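PDB 3EBW: Per a 4 allergen from Periplaneta americana, which is a cockroach allergen of the lipocalin family that is bound by human IgE and probably carries small hydrophobic ligands in its beta barrel. Local coordinates for residues E24-P29 with T128-A133; D79-A84 with Y95-T100. All blocks are in the same frame, centred on the assembly; numbering follows the deposited sequence.

Interaction 1. Residues E24-P29 with T128-A133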
# COMPACT_ATOMS: atom_id res chain seq x y z
N GLU A 24 -16.27 2.28 -2.11
CA GLU A 24 -14.87 2.68 -1.96
C GLU A 24 -14.13 2.30 -3.24
O GLU A 24 -13.88 1.13 -3.48
CB GLU A 24 -14.26 2.00 -0.74
CG GLU A 24 -12.81 2.31 -0.50
CD GLU A 24 -12.38 1.99 0.92
OE1 GLU A 24 -11.17 1.92 1.17
OE2 GLU A 24 -13.27 1.82 1.79
N LEU A 25 -13.79 3.27 -4.07
CA LEU A 25 -13.12 2.97 -5.33
C LEU A 25 -11.60 2.99 -5.30
O LEU A 25 -10.97 2.28 -6.08
CB LEU A 25 -13.64 3.89 -6.42
CG LEU A 25 -15.16 3.80 -6.55
CD1 LEU A 25 -15.61 4.54 -7.82
CD2 LEU A 25 -15.59 2.33 -6.55
N PHE A 26 -11.01 3.81 -4.44
CA PHE A 26 -9.56 3.85 -4.30
C PHE A 26 -9.31 4.07 -2.83
O PHE A 26 -10.18 4.58 -2.13
CB PHE A 26 -8.96 4.99 -5.10
CG PHE A 26 -9.26 4.93 -6.54
CD1 PHE A 26 -10.52 5.24 -7.01
CD2 PHE A 26 -8.28 4.55 -7.45
CE1 PHE A 26 -10.80 5.17 -8.37
CE2 PHE A 26 -8.55 4.48 -8.80
CZ PHE A 26 -9.81 4.79 -9.27
N ARG A 27 -8.13 3.69 -2.35
CA ARG A 27 -7.80 3.86 -0.95
C ARG A 27 -6.30 3.85 -0.77
O ARG A 27 -5.58 3.28 -1.58
CB ARG A 27 -8.38 2.72 -0.11
CG ARG A 27 -7.67 1.39 -0.38
CD ARG A 27 -7.95 0.33 0.66
NE ARG A 27 -8.99 -0.60 0.24
CZ ARG A 27 -8.86 -1.93 0.21
NH1 ARG A 27 -7.72 -2.50 0.59
NH2 ARG A 27 -9.86 -2.69 -0.19
N THR A 28 -5.83 4.48 0.30
CA THR A 28 -4.42 4.47 0.61
C THR A 28 -4.21 3.04 1.06
O THR A 28 -4.94 2.56 1.92
CB THR A 28 -4.10 5.41 1.79
OG1 THR A 28 -4.05 6.76 1.34
CG2 THR A 28 -2.77 5.03 2.45
N PRO A 29 -3.23 2.34 0.48
CA PRO A 29 -2.91 0.94 0.82
C PRO A 29 -2.58 0.86 2.30
O PRO A 29 -1.91 1.74 2.81
CB PRO A 29 -1.66 0.67 -0.02
CG PRO A 29 -1.80 1.58 -1.17
CD PRO A 29 -2.31 2.85 -0.55
N THR A 128 -20.07 2.75 -9.31
CA THR A 128 -19.08 1.74 -8.96
C THR A 128 -17.80 2.02 -9.72
O THR A 128 -16.94 1.15 -9.81
CB THR A 128 -19.53 0.33 -9.34
OG1 THR A 128 -20.06 0.35 -10.67
CG2 THR A 128 -20.57 -0.19 -8.35
N SER A 129 -17.68 3.22 -10.28
CA SER A 129 -16.48 3.62 -11.04
C SER A 129 -16.56 5.07 -11.48
O SER A 129 -17.65 5.62 -11.60
CB SER A 129 -16.33 2.74 -12.27
OG SER A 129 -17.52 2.77 -13.04
N PHE A 130 -15.42 5.68 -11.73
CA PHE A 130 -15.41 7.08 -12.15
C PHE A 130 -15.31 7.29 -13.66
O PHE A 130 -14.60 6.56 -14.35
CB PHE A 130 -14.22 7.82 -11.52
CG PHE A 130 -14.30 7.96 -10.02
CD1 PHE A 130 -15.51 8.21 -9.38
CD2 PHE A 130 -13.14 7.91 -9.25
CE1 PHE A 130 -15.55 8.40 -8.01
CE2 PHE A 130 -13.19 8.10 -7.90
CZ PHE A 130 -14.39 8.35 -7.27
N ASP A 131 -16.04 8.27 -14.18
CA ASP A 131 -15.93 8.58 -15.60
C ASP A 131 -14.75 9.55 -15.67
O ASP A 131 -14.48 10.26 -14.71
CB ASP A 131 -17.22 9.24 -16.13
CG ASP A 131 -17.61 10.49 -15.37
OD1 ASP A 131 -18.69 11.05 -15.65
OD2 ASP A 131 -16.84 10.93 -14.49
N ASP A 132 -14.03 9.57 -16.78
CA ASP A 132 -12.87 10.45 -16.89
C ASP A 132 -13.12 11.85 -16.35
O ASP A 132 -12.20 12.52 -15.88
CB ASP A 132 -12.38 10.47 -18.34
CG ASP A 132 -11.83 9.12 -18.77
OD1 ASP A 132 -10.70 8.77 -18.36
OD2 ASP A 132 -12.53 8.40 -19.51
N ALA A 133 -14.38 12.27 -16.39
CA ALA A 133 -14.76 13.59 -15.89
C ALA A 133 -14.44 13.70 -14.40
O ALA A 133 -13.61 14.51 -13.98
CB ALA A 133 -16.24 13.81 -16.12
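Leu-25 lays its CD1 methyl over the face of the Phe-130 ring, 3.9 Å from the ring centroid and 12° off the ring normal, a CH-pi contact centred on the ring. The same methyl reaches the backbone just ahead of helix 132-142, with CD1 3.5 Å from the CA of Ser-129, while the other branch of the leucine, CD2, lies 3.7 Å from the carbonyl O of Thr-128. With CG opposite the carbonyl carbon (chi1 -56°), the branch carrying CD1 extends toward Phe-130.

Phe-26 meets the same ring differently. Its CE1 comes to 3.7 Å from CD2 of Phe-130, the two rings touching rim to rim with centroids 5.9 Å apart and planes only 8° from parallel, neither stacked over the other. Consecutive residues of a strand normally point to opposite faces; here Leu-25 and Phe-26 both stand opposite Ile-123 of strand 119-125 in a classic beta bulge, which probably helps bring both side chains to Phe-130.

The contact joins strand 20-27 to the segment leading into helix 132-142, the helix that packs against the outside of a lipocalin barrel. Asp-131 occupies the N-cap of that helix, and its OD2 is hydrogen-bonded to OG1 of Thr-134. Lys-135 and Val-138 of the helix and Leu-149 beyond it add to the packing round Phe-130. No hydrogen bond or salt bridge links the two segments, so between them the contact depends on van der Waals and CH-pi packing, which fixes no direction as a hydrogen bond would.

Interaction 2. Residues D79-A84 with Y95-T100. Unlike the reference sequence in segment 79-84: Asp-79 (reference Asn). Unlike the reference sequence in segment 95-100: Val-98 (reference Ile).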
# COMPACT_ATOMS: atom_id res chain seq x y z
N ASP A 79 -16.15 20.51 8.46
CA ASP A 79 -15.53 19.58 7.51
C ASP A 79 -14.97 18.36 8.26
O ASP A 79 -13.89 17.86 7.96
CB ASP A 79 -14.39 20.28 6.80
CG ASP A 79 -13.25 20.65 7.74
OD1 ASP A 79 -13.39 20.47 8.97
OD2 ASP A 79 -12.20 21.13 7.25
N THR A 80 -15.73 17.89 9.25
CA THR A 80 -15.30 16.77 10.07
C THR A 80 -16.48 15.95 10.50
O THR A 80 -17.55 16.49 10.66
CB THR A 80 -14.59 17.32 11.33
OG1 THR A 80 -13.21 17.50 11.03
CG2 THR A 80 -14.78 16.41 12.53
N PHE A 81 -16.32 14.64 10.65
CA PHE A 81 -17.45 13.87 11.16
C PHE A 81 -16.95 12.76 12.05
O PHE A 81 -15.88 12.24 11.83
CB PHE A 81 -18.36 13.34 10.04
CG PHE A 81 -17.72 12.37 9.11
CD1 PHE A 81 -17.07 12.82 7.96
CD2 PHE A 81 -17.83 11.00 9.32
CE1 PHE A 81 -16.56 11.91 7.05
CE2 PHE A 81 -17.32 10.10 8.41
CZ PHE A 81 -16.69 10.55 7.28
N ASP A 82 -17.70 12.44 13.09
CA ASP A 82 -17.27 11.39 13.99
C ASP A 82 -18.15 10.13 13.84
O ASP A 82 -19.29 10.20 13.36
CB ASP A 82 -17.28 11.89 15.44
CG ASP A 82 -16.43 13.18 15.64
OD1 ASP A 82 -15.89 13.38 16.76
OD2 ASP A 82 -16.32 14.01 14.69
N ILE A 83 -17.59 8.99 14.22
CA ILE A 83 -18.30 7.73 14.16
C ILE A 83 -18.31 7.14 15.54
O ILE A 83 -17.32 7.21 16.27
CB ILE A 83 -17.64 6.79 13.19
CG1 ILE A 83 -17.56 7.50 11.83
CG2 ILE A 83 -18.43 5.48 13.10
CD1 ILE A 83 -18.83 7.66 11.08
N ALA A 84 -19.45 6.57 15.91
CA ALA A 84 -19.63 5.99 17.22
C ALA A 84 -19.96 4.49 17.23
O ALA A 84 -20.63 3.98 16.33
CB ALA A 84 -20.70 6.75 17.94
N TYR A 95 -12.96 11.71 11.48
CA TYR A 95 -12.57 11.71 10.07
C TYR A 95 -12.77 13.09 9.42
O TYR A 95 -13.76 13.79 9.72
CB TYR A 95 -13.43 10.71 9.31
CG TYR A 95 -13.26 9.29 9.77
CD1 TYR A 95 -12.28 8.49 9.20
CD2 TYR A 95 -14.06 8.76 10.76
CE1 TYR A 95 -12.11 7.18 9.61
CE2 TYR A 95 -13.91 7.46 11.18
CZ TYR A 95 -12.93 6.67 10.60
OH TYR A 95 -12.76 5.36 10.98
N PHE A 96 -11.86 13.47 8.53
CA PHE A 96 -11.91 14.76 7.82
C PHE A 96 -12.54 14.62 6.46
O PHE A 96 -12.16 13.77 5.71
CB PHE A 96 -10.50 15.31 7.67
CG PHE A 96 -9.85 15.61 8.97
CD1 PHE A 96 -9.71 16.92 9.41
CD2 PHE A 96 -9.44 14.58 9.81
CE1 PHE A 96 -9.19 17.19 10.67
CE2 PHE A 96 -8.93 14.84 11.07
CZ PHE A 96 -8.80 16.14 11.50
N MSE A 97 -13.50 15.47 6.13
CA MSE A 97 -14.13 15.41 4.83
C MSE A 97 -13.29 16.26 3.92
O MSE A 97 -13.50 17.46 3.85
CB MSE A 97 -15.53 15.98 4.91
CG MSE A 97 -16.21 16.01 3.59
SE MSE A 97 -16.30 14.23 2.86
CE MSE A 97 -17.98 13.64 3.63
N VAL A 98 -12.34 15.66 3.21
CA VAL A 98 -11.47 16.42 2.31
C VAL A 98 -12.17 17.05 1.11
O VAL A 98 -11.79 18.14 0.66
CB VAL A 98 -10.34 15.53 1.82
CG1 VAL A 98 -9.48 16.26 0.80
CG2 VAL A 98 -9.53 15.07 3.01
N GLY A 99 -13.20 16.39 0.58
CA GLY A 99 -13.91 16.94 -0.56
C GLY A 99 -15.02 16.06 -1.11
O GLY A 99 -14.84 14.87 -1.33
N THR A 100 -16.18 16.66 -1.35
CA THR A 100 -17.29 15.89 -1.90
C THR A 100 -18.39 16.74 -2.56
O THR A 100 -18.53 17.93 -2.29
CB THR A 100 -17.93 15.03 -0.83
OG1 THR A 100 -18.97 14.25 -1.43
CG2 THR A 100 -18.55 15.90 0.28
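Phe-81 and Tyr-95 are directly paired, as a hydrogen-bonded pair, across the antiparallel hairpin of strands 80-83 and 93-100, part of the lipocalin barrel. Their rings are tilted by 25° and displaced so that they hardly overlap, with centroids 5.7 Å from each other. What sits over the Phe-81 face instead is the Tyr-95 CB, 4.0 Å from the ring centroid and offset toward the rim. The Phe-81 ring is brought there by a chi1 of 64°, which sets CG between the backbone N and the carbonyl carbon. Ile-83 crosses the tyrosine at about a right angle, its CG1 3.7 Å from Tyr-95 CE2. At the other end the selenomethionine Met-97, its side chain curled, brings CE to 4.1 Å from Phe-81 CE1. On this face Phe-81 and Met-97 also pack on Val-108 of strand 106-112, Phe-81 on Met-15, and Met-97 on Phe-10 and Tyr-18, tying the hairpin to its neighbours.

Reciprocal backbone bonds join Phe-81 and Tyr-95; beyond them, Met-97 N donates to Asp-79 O. Thr-80 and Phe-96 form the neighbouring non-hydrogen-bonded pair and point to the opposite face, the threonine OG1 lying over the phenyl ring, 3.9 Å from Phe-96 CD1.

Overall arrangement
Both contacts reach the same curled antiparallel sheet, one to each side of the middle of the chain. Their centres are about 18 Å apart and their nearest atoms about 9 Å apart, so they do not touch. The hairpin of interaction 2 falls within the chain between 24-29 and 128-133; it is a local pairing, whereas those two segments are 99 residues apart at their closest ends. Strands 106-112 and 119-125 connect strand 93-100 to strand 20-27 across the sheet. A bound PE4 molecule, probably from the crystallisation liquor, lies about 3 Å from the Tyr-95 side chain and may mark a ligand pocket; interaction 1 instead joins strand 20-27 to the segment leading into helix 132-142.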